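Local coordinates for EDTA monooxygenase (EDTA-degrading bacterium BNC1, PDB 5DQP), which probably acts as a flavin-dependent monooxygenase in bacterial EDTA degradation, using reduced FMN and molecular oxygen, with a flavin reductase as its physical partner, at residues A[4-8]-A[407-411]; A[35-39]-A[81-86]; A[163-167]-A[178-183]. All blocks are in the same frame, centred on the assembly; numbering follows the deposited sequence.

How the contacts relate
The three contacts lie well apart on one luciferase-like chain whose parallel strands curl into a TIM-type barrel. Contact 1 joins the start of strand 7-11 to the loop after helix 390-405, and the long loop it closes encloses the other two. Contact 2 comes next along the chain, pairing helix 35-47, which follows strand 7-11, with helix 75-85; its centre is about 25 Å from that of contact 1. Contact 3, a two-stranded antiparallel hairpin at 163-167 and 178-183, lies about 32 Å from contact 2 and 37 Å from contact 1, between centres. Contacts 2 and 3 both touch the second subunit, whereas contact 1 joins segments near the two ends of the chain.

Contact 1: residues A[4-8]-A[407-411]; sequences RRMYL and GVFPR
Met-6 N donates a nearly straight hydrogen bond of 2.9 Å to Val-408 O, the link that fastens the two backbones together. The side chains of the same pair lie side by side and point the same way, with Met-6 CE 3.9 Å from Val-408 CG2. Farther along, Leu-8 CD1 sits over a face of the Phe-409 ring, 3.8 Å from its centroid, a CH-pi contact. Met-6 O meets the edge of that ring, 3.1 Å from Phe-409 CD1. Phe-409 CG, anti to its own nitrogen (chi1 -162°), puts the ring between Leu-8 CD1 on one face and Pro-410 CD on the other. Beside it, the guanidinium of Arg-5 is sandwiched: Tyr-7 CE1 lies over one face and Pro-410 CG over the opposite one, 3.8 Å above the plane. Arg-5 NH2 also bonds Met-6 O at 3.0 Å, in the guanidinium plane, which fixes the group's rotation, while NH1 forms a salt bridge with Asp-51. Exchanging Arg-5 for a leucine would probably leave Asp-51 without this charged mate and Met-6 O without its side-chain donor, and uncover the ring of Pro-410. Asp-51 also accepts from Leu-8 N, so one carboxylate steadies both the arginine and the incoming strand. Farther out, Gly-407 ends helix 390-405 in a Schellman motif. Leu-403 of that helix packs against Met-6, Leu-8, Val-408 and Phe-409; Trp-373 of helix 362-374 touches Met-6 and Val-408, and strand 380-383 runs parallel beside strand 7-11.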
loop_
_atom_site.group_PDB
_atom_site.type_symbol
_atom_site.label_atom_id
_atom_site.label_comp_id
_atom_site.label_asym_id
_atom_site.label_seq_id
_atom_site.Cartn_x
_atom_site.Cartn_y
_atom_site.Cartn_z
ATOM N N ARG A 4 -21.349 9.557 25.031
ATOM C CA ARG A 4 -21.551 9.284 23.612
ATOM C C ARG A 4 -21.364 10.568 22.792
ATOM O O ARG A 4 -21.907 11.633 23.127
ATOM C CB ARG A 4 -22.939 8.675 23.372
ATOM C CG ARG A 4 -23.194 8.211 21.926
ATOM C CD ARG A 4 -24.638 7.687 21.718
ATOM N NE ARG A 4 -24.930 7.297 20.325
ATOM C CZ ARG A 4 -25.782 7.944 19.520
ATOM N NH1 ARG A 4 -26.439 9.013 19.960
ATOM N NH2 ARG A 4 -26.001 7.521 18.277
ATOM N N ARG A 5 -20.580 10.477 21.721
ATOM C CA ARG A 5 -20.361 11.613 20.840
ATOM C C ARG A 5 -20.433 11.143 19.385
ATOM O O ARG A 5 -20.406 9.947 19.095
ATOM C CB ARG A 5 -19.030 12.312 21.182
ATOM C CG ARG A 5 -17.761 11.445 21.105
ATOM C CD ARG A 5 -17.210 11.387 19.670
ATOM N NE ARG A 5 -15.823 10.927 19.612
ATOM C CZ ARG A 5 -15.047 10.972 18.528
ATOM N NH1 ARG A 5 -13.803 10.510 18.601
ATOM N NH2 ARG A 5 -15.502 11.470 17.369
ATOM N N MET A 6 -20.540 12.105 18.475
ATOM C CA MET A 6 -20.672 11.846 17.043
ATOM C C MET A 6 -19.309 11.558 16.409
ATOM O O MET A 6 -18.326 12.243 16.705
ATOM C CB MET A 6 -21.303 13.075 16.370
ATOM C CG MET A 6 -21.521 12.976 14.866
ATOM S SD MET A 6 -22.113 14.546 14.205
ATOM C CE MET A 6 -23.605 14.797 15.186
ATOM N N TYR A 7 -19.260 10.567 15.517
ATOM C CA TYR A 7 -18.042 10.266 14.759
ATOM C C TYR A 7 -18.175 10.777 13.326
ATOM O O TYR A 7 -19.266 10.785 12.758
ATOM C CB TYR A 7 -17.741 8.758 14.748
ATOM C CG TYR A 7 -17.596 8.187 16.140
ATOM C CD1 TYR A 7 -16.393 8.266 16.820
ATOM C CD2 TYR A 7 -18.685 7.606 16.791
ATOM C CE1 TYR A 7 -16.273 7.772 18.117
ATOM C CE2 TYR A 7 -18.577 7.119 18.074
ATOM C CZ TYR A 7 -17.368 7.210 18.732
ATOM O OH TYR A 7 -17.257 6.715 20.002
ATOM N N LEU A 8 -17.056 11.211 12.745
ATOM C CA LEU A 8 -17.036 11.744 11.387
ATOM C C LEU A 8 -15.889 11.148 10.582
ATOM O O LEU A 8 -14.748 11.098 11.056
ATOM C CB LEU A 8 -16.907 13.273 11.399
ATOM C CG LEU A 8 -18.084 14.073 11.944
ATOM C CD1 LEU A 8 -17.699 15.530 11.954
ATOM C CD2 LEU A 8 -19.373 13.854 11.096
ATOM N N GLY A 407 -21.350 20.579 21.593
ATOM C CA GLY A 407 -20.990 19.562 22.567
ATOM C C GLY A 407 -21.055 18.131 22.072
ATOM O O GLY A 407 -20.979 17.206 22.883
ATOM N N VAL A 408 -21.168 17.910 20.764
ATOM C CA VAL A 408 -21.368 16.569 20.222
ATOM C C VAL A 408 -20.163 16.066 19.445
ATOM O O VAL A 408 -20.209 14.937 18.928
ATOM C CB VAL A 408 -22.627 16.503 19.338
ATOM C CG1 VAL A 408 -23.796 17.076 20.087
ATOM C CG2 VAL A 408 -22.397 17.239 17.997
ATOM N N PHE A 409 -19.094 16.868 19.328
ATOM C CA PHE A 409 -17.911 16.518 18.554
ATOM C C PHE A 409 -16.642 17.058 19.204
ATOM O O PHE A 409 -16.605 18.225 19.600
ATOM C CB PHE A 409 -18.001 17.048 17.111
ATOM C CG PHE A 409 -17.043 16.369 16.213
ATOM C CD1 PHE A 409 -17.242 15.023 15.893
ATOM C CD2 PHE A 409 -15.885 17.014 15.773
ATOM C CE1 PHE A 409 -16.324 14.322 15.111
ATOM C CE2 PHE A 409 -14.948 16.310 14.977
ATOM C CZ PHE A 409 -15.173 14.975 14.657
ATOM N N PRO A 410 -15.572 16.271 19.275
ATOM C CA PRO A 410 -14.404 16.688 20.064
ATOM C C PRO A 410 -13.598 17.806 19.416
ATOM O O PRO A 410 -13.559 17.963 18.189
ATOM C CB PRO A 410 -13.565 15.405 20.161
ATOM C CG PRO A 410 -13.911 14.661 18.912
ATOM C CD PRO A 410 -15.354 14.984 18.598
ATOM N N ARG A 411 -12.904 18.560 20.271
ATOM C CA ARG A 411 -11.931 19.553 19.829
ATOM C C ARG A 411 -10.504 19.029 19.795
ATOM O O ARG A 411 -9.620 19.729 19.285
ATOM C CB ARG A 411 -11.963 20.785 20.734
ATOM C CG ARG A 411 -13.279 21.528 20.709
ATOM C CD ARG A 411 -13.262 22.722 21.663
ATOM N NE ARG A 411 -14.565 23.379 21.732
ATOM C CZ ARG A 411 -14.983 24.321 20.887
ATOM N NH1 ARG A 411 -14.201 24.730 19.887
ATOM N NH2 ARG A 411 -16.193 24.858 21.038
#

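Contact 2: residues A[35-39]-A[81-86]; sequences LENYI and AITGRV
Arg-85 reaches across to Ile-39, Leu-35 and Glu-36, its aliphatic part packing on the first and its tip turning to the other two. CB lies 3.9 Å from Ile-39 CD1, and CG, anti to the backbone nitrogen (chi1 166°), packs on the same methyl and on Ile-39 CG2. Bends at chi2 and chi3 swing the tip toward Glu-36; NE bonds Gly-84 O of the second subunit, and Gly-84 O here receives the Arg-85 NE of that subunit in return. These helices, 35-47 and 75-85, belong to the outer layer of the luciferase-like TIM barrel; their segments cross at -58° with axes 9.9 Å apart. At the tip, Ile-39 CG1 lies over one face of the guanidinium, and NH1 passes 4.0 Å from Leu-35 CD2. NH2 makes a salt bridge of 2.8 Å to Glu-36 OE2, on the syn lone pair, with the two flat groups 22° apart; NH1 adds a weak bond to the same oxygen. Beside this ion pair the packing is apolar: Leu-35 CD1 meets Ala-81 CB at 3.8 Å, Ile-82 CD1 touches Tyr-38 CB at 3.8 Å, and Ile-39 CG2 lies 3.9 Å from Val-86 CG2. Tyr-38 OH bonds Ile-32 O.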
loop_
_atom_site.group_PDB
_atom_site.type_symbol
_atom_site.label_atom_id
_atom_site.label_comp_id
_atom_site.label_asym_id
_atom_site.label_seq_id
_atom_site.Cartn_x
_atom_site.Cartn_y
_atom_site.Cartn_z
ATOM N N LEU A 35 0.737 13.437 -4.454
ATOM C CA LEU A 35 0.568 13.138 -3.038
ATOM C C LEU A 35 0.112 14.372 -2.256
ATOM O O LEU A 35 -0.726 14.270 -1.346
ATOM C CB LEU A 35 1.877 12.584 -2.463
ATOM C CG LEU A 35 1.905 12.334 -0.952
ATOM C CD1 LEU A 35 0.801 11.300 -0.537
ATOM C CD2 LEU A 35 3.334 11.901 -0.532
ATOM N N GLU A 36 0.647 15.546 -2.597
ATOM C CA GLU A 36 0.297 16.755 -1.856
ATOM C C GLU A 36 -1.186 17.078 -1.964
ATOM O O GLU A 36 -1.757 17.669 -1.040
ATOM C CB GLU A 36 1.140 17.934 -2.334
ATOM C CG GLU A 36 2.641 17.770 -2.045
ATOM C CD GLU A 36 2.948 17.482 -0.571
ATOM O OE1 GLU A 36 2.306 18.115 0.309
ATOM O OE2 GLU A 36 3.828 16.626 -0.299
ATOM N N ASN A 37 -1.833 16.696 -3.066
ATOM C CA ASN A 37 -3.282 16.833 -3.142
ATOM C C ASN A 37 -3.960 16.101 -1.987
ATOM O O ASN A 37 -4.956 16.579 -1.442
ATOM C CB ASN A 37 -3.784 16.298 -4.486
ATOM C CG ASN A 37 -5.292 16.417 -4.649
ATOM O OD1 ASN A 37 -5.819 17.513 -4.814
ATOM N ND2 ASN A 37 -5.993 15.270 -4.641
ATOM N N TYR A 38 -3.457 14.928 -1.619
ATOM C CA TYR A 38 -4.083 14.182 -0.531
ATOM C C TYR A 38 -3.588 14.648 0.828
ATOM O O TYR A 38 -4.363 14.664 1.788
ATOM C CB TYR A 38 -3.844 12.680 -0.728
ATOM C CG TYR A 38 -4.378 12.271 -2.080
ATOM C CD1 TYR A 38 -5.726 11.937 -2.239
ATOM C CD2 TYR A 38 -3.559 12.280 -3.199
ATOM C CE1 TYR A 38 -6.244 11.613 -3.475
ATOM C CE2 TYR A 38 -4.055 11.945 -4.452
ATOM C CZ TYR A 38 -5.411 11.627 -4.584
ATOM O OH TYR A 38 -5.927 11.305 -5.819
ATOM N N ILE A 39 -2.321 15.056 0.926
ATOM C CA ILE A 39 -1.839 15.627 2.180
ATOM C C ILE A 39 -2.689 16.830 2.550
ATOM O O ILE A 39 -3.125 16.976 3.700
ATOM C CB ILE A 39 -0.348 16.012 2.085
ATOM C CG1 ILE A 39 0.523 14.813 1.699
ATOM C CG2 ILE A 39 0.136 16.617 3.415
ATOM C CD1 ILE A 39 0.394 13.638 2.625
ATOM N N ALA A 81 1.433 6.509 2.597
ATOM C CA ALA A 81 2.169 7.751 2.344
ATOM C C ALA A 81 1.544 8.913 3.097
ATOM O O ALA A 81 2.248 9.702 3.739
ATOM C CB ALA A 81 2.209 8.056 0.844
ATOM N N ILE A 82 0.218 9.016 3.058
ATOM C CA ILE A 82 -0.473 10.050 3.827
ATOM C C ILE A 82 -0.086 9.987 5.302
ATOM O O ILE A 82 0.328 10.990 5.896
ATOM C CB ILE A 82 -2.000 9.920 3.677
ATOM C CG1 ILE A 82 -2.434 10.159 2.223
ATOM C CG2 ILE A 82 -2.680 10.918 4.639
ATOM C CD1 ILE A 82 -4.007 10.009 2.000
ATOM N N THR A 83 -0.311 8.837 5.945
ATOM C CA THR A 83 -0.098 8.790 7.390
ATOM C C THR A 83 1.376 8.785 7.761
ATOM O O THR A 83 1.710 9.147 8.895
ATOM C CB THR A 83 -0.812 7.594 8.032
ATOM O OG1 THR A 83 -0.296 6.366 7.507
ATOM C CG2 THR A 83 -2.345 7.695 7.773
ATOM N N GLY A 84 2.267 8.436 6.829
ATOM C CA GLY A 84 3.677 8.698 7.063
ATOM C C GLY A 84 3.955 10.164 7.320
ATOM O O GLY A 84 4.916 10.501 8.010
ATOM N N ARG A 85 3.103 11.048 6.795
ATOM C CA ARG A 85 3.296 12.492 6.798
ATOM C C ARG A 85 2.346 13.237 7.727
ATOM O O ARG A 85 2.748 14.209 8.368
ATOM C CB ARG A 85 3.128 13.042 5.372
ATOM C CG ARG A 85 2.970 14.569 5.323
ATOM C CD ARG A 85 4.283 15.266 4.992
ATOM N NE ARG A 85 4.834 14.715 3.756
ATOM C CZ ARG A 85 4.778 15.302 2.565
ATOM N NH1 ARG A 85 5.308 14.694 1.512
ATOM N NH2 ARG A 85 4.207 16.495 2.427
ATOM N N VAL A 86 1.094 12.821 7.819
ATOM C CA VAL A 86 0.073 13.506 8.607
ATOM C C VAL A 86 -0.193 12.680 9.864
ATOM O O VAL A 86 -0.637 11.534 9.755
ATOM C CB VAL A 86 -1.209 13.699 7.789
ATOM C CG1 VAL A 86 -2.226 14.527 8.559
ATOM C CG2 VAL A 86 -0.872 14.344 6.417
#

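Contact 3: residues A[163-167]-A[178-183]; sequences SWKFP and PFGEVM
Pro-178 offers its carbonyl oxygen to the rings of Phe-166 and Pro-167, with O 3.3 Å from Phe-166 CE1. Phe-179 O receives the indole N-H of Trp-164: NE1 stands 2.8 Å away, the oxygen in the indole plane and the donor in the carbonyl plane on a lone pair. Trp-164 CG, opposite its backbone nitrogen (chi1 -177°), carries the indole there. The hydrogen bond fixes the rotation of the tryptophan, whose CZ2 comes 3.7 Å from Phe-179 CD2; the two rings are near parallel (27°) but slid apart. Gly-180 has positive phi, and a beta-carbon here would clash with Lys-165 O and Pro-167 CD. Glu-181 forms the hydrogen-bonded antiparallel pair with Lys-165: Lys-165 N donates a 2.7 Å hydrogen bond to Glu-181 O, and Glu-181 N one of 3.0 Å to Lys-165 O. Their extended side chains run alongside, yet Lys-165 NZ stays 4.1 Å from Glu-181 OE2, too far for a salt bridge. Val-182, in the non-hydrogen-bonded pair with Trp-164, brings CG2 to 3.5 Å from Trp-164 CD1 on the other face. Met-183 N closes the ladder onto Ser-163 O. Phe-166 meets Phe-33 of the second subunit edge-to-face, and Phe-179 its Trp-22 with planes at about 60°, placing them at the dimer interface. The whole is a short antiparallel beta-hairpin with a long connection, outside the parallel sheet of the barrel.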
loop_
_atom_site.group_PDB
_atom_site.type_symbol
_atom_site.label_atom_id
_atom_site.label_comp_id
_atom_site.label_asym_id
_atom_site.label_seq_id
_atom_site.Cartn_x
_atom_site.Cartn_y
_atom_site.Cartn_z
ATOM N N SER A 163 -1.861 -14.468 14.991
ATOM C CA SER A 163 -0.925 -15.585 14.992
ATOM C C SER A 163 0.478 -15.210 15.470
ATOM O O SER A 163 1.295 -16.120 15.672
ATOM C CB SER A 163 -0.834 -16.210 13.590
ATOM O OG SER A 163 -0.155 -15.340 12.684
ATOM N N TRP A 164 0.793 -13.917 15.630
ATOM C CA TRP A 164 2.083 -13.492 16.181
ATOM C C TRP A 164 1.815 -12.419 17.222
ATOM O O TRP A 164 1.511 -11.278 16.870
ATOM C CB TRP A 164 3.031 -12.969 15.108
ATOM C CG TRP A 164 4.399 -12.605 15.664
ATOM C CD1 TRP A 164 4.925 -12.957 16.893
ATOM C CD2 TRP A 164 5.403 -11.830 15.018
ATOM N NE1 TRP A 164 6.204 -12.459 17.032
ATOM C CE2 TRP A 164 6.525 -11.776 15.891
ATOM C CE3 TRP A 164 5.495 -11.215 13.771
ATOM C CZ2 TRP A 164 7.682 -11.085 15.564
ATOM C CZ3 TRP A 164 6.652 -10.543 13.449
ATOM C CH2 TRP A 164 7.729 -10.487 14.336
ATOM N N LYS A 165 1.935 -12.786 18.496
ATOM C CA LYS A 165 1.796 -11.848 19.602
ATOM C C LYS A 165 3.201 -11.588 20.148
ATOM O O LYS A 165 3.716 -12.352 20.958
ATOM C CB LYS A 165 0.848 -12.397 20.654
ATOM C CG LYS A 165 -0.599 -12.517 20.146
ATOM C CD LYS A 165 -1.523 -13.199 21.159
ATOM C CE LYS A 165 -2.888 -13.460 20.527
ATOM N NZ LYS A 165 -3.862 -14.075 21.470
ATOM N N PHE A 166 3.822 -10.518 19.649
ATOM C CA PHE A 166 5.165 -10.126 20.065
ATOM C C PHE A 166 5.111 -9.506 21.465
ATOM O O PHE A 166 4.154 -8.809 21.797
ATOM C CB PHE A 166 5.736 -9.129 19.045
ATOM C CG PHE A 166 7.101 -8.583 19.381
ATOM C CD1 PHE A 166 8.245 -9.292 19.052
ATOM C CD2 PHE A 166 7.228 -7.374 20.041
ATOM C CE1 PHE A 166 9.497 -8.801 19.377
ATOM C CE2 PHE A 166 8.476 -6.875 20.365
ATOM C CZ PHE A 166 9.620 -7.594 20.025
ATOM N N PRO A 167 6.200 -9.782 22.396
ATOM C CA PRO A 167 6.152 -9.290 23.804
ATOM C C PRO A 167 6.598 -7.838 23.997
ATOM O O PRO A 167 7.716 -7.512 24.389
ATOM C CB PRO A 167 7.067 -10.277 24.532
ATOM C CG PRO A 167 8.017 -10.788 23.499
ATOM C CD PRO A 167 7.381 -10.618 22.132
ATOM N N PRO A 178 12.050 -14.239 22.767
ATOM C CA PRO A 178 11.866 -12.841 22.369
ATOM C C PRO A 178 10.809 -12.645 21.279
ATOM O O PRO A 178 10.365 -11.503 21.096
ATOM C CB PRO A 178 13.260 -12.426 21.889
ATOM C CG PRO A 178 13.832 -13.718 21.327
ATOM C CD PRO A 178 13.281 -14.829 22.200
ATOM N N PHE A 179 10.407 -13.696 20.548
ATOM C CA PHE A 179 9.313 -13.569 19.587
ATOM C C PHE A 179 7.939 -13.640 20.239
ATOM O O PHE A 179 6.949 -13.308 19.580
ATOM C CB PHE A 179 9.403 -14.645 18.499
ATOM C CG PHE A 179 10.390 -14.330 17.390
ATOM C CD1 PHE A 179 11.752 -14.503 17.586
ATOM C CD2 PHE A 179 9.951 -13.899 16.145
ATOM C CE1 PHE A 179 12.653 -14.227 16.576
ATOM C CE2 PHE A 179 10.853 -13.626 15.117
ATOM C CZ PHE A 179 12.198 -13.786 15.328
ATOM N N GLY A 180 7.843 -14.058 21.504
ATOM C CA GLY A 180 6.541 -14.142 22.143
ATOM C C GLY A 180 5.746 -15.345 21.646
ATOM O O GLY A 180 6.295 -16.412 21.363
ATOM N N GLU A 181 4.431 -15.171 21.529
ATOM C CA GLU A 181 3.525 -16.253 21.152
ATOM C C GLU A 181 3.344 -16.260 19.637
ATOM O O GLU A 181 2.770 -15.330 19.059
ATOM C CB GLU A 181 2.180 -16.114 21.869
ATOM C CG GLU A 181 1.124 -17.117 21.381
ATOM C CD GLU A 181 -0.287 -16.824 21.895
ATOM O OE1 GLU A 181 -0.416 -16.164 22.952
ATOM O OE2 GLU A 181 -1.268 -17.251 21.238
ATOM N N VAL A 182 3.812 -17.328 19.004
ATOM C CA VAL A 182 3.760 -17.508 17.560
ATOM C C VAL A 182 3.016 -18.805 17.304
ATOM O O VAL A 182 3.438 -19.866 17.774
ATOM C CB VAL A 182 5.171 -17.561 16.958
ATOM C CG1 VAL A 182 5.129 -17.886 15.471
ATOM C CG2 VAL A 182 5.892 -16.260 17.226
ATOM N N MET A 183 1.912 -18.728 16.589
ATOM C CA MET A 183 1.184 -19.962 16.335
ATOM C C MET A 183 0.585 -19.949 14.935
ATOM O O MET A 183 -0.231 -19.067 14.620
ATOM C CB MET A 183 0.086 -20.155 17.382
ATOM C CG MET A 183 -0.591 -21.516 17.311
ATOM S SD MET A 183 -2.164 -21.533 18.188
ATOM C CE MET A 183 -2.814 -23.144 17.731
HETATM O O HOH W 1 -3.494 -17.153 20.082
#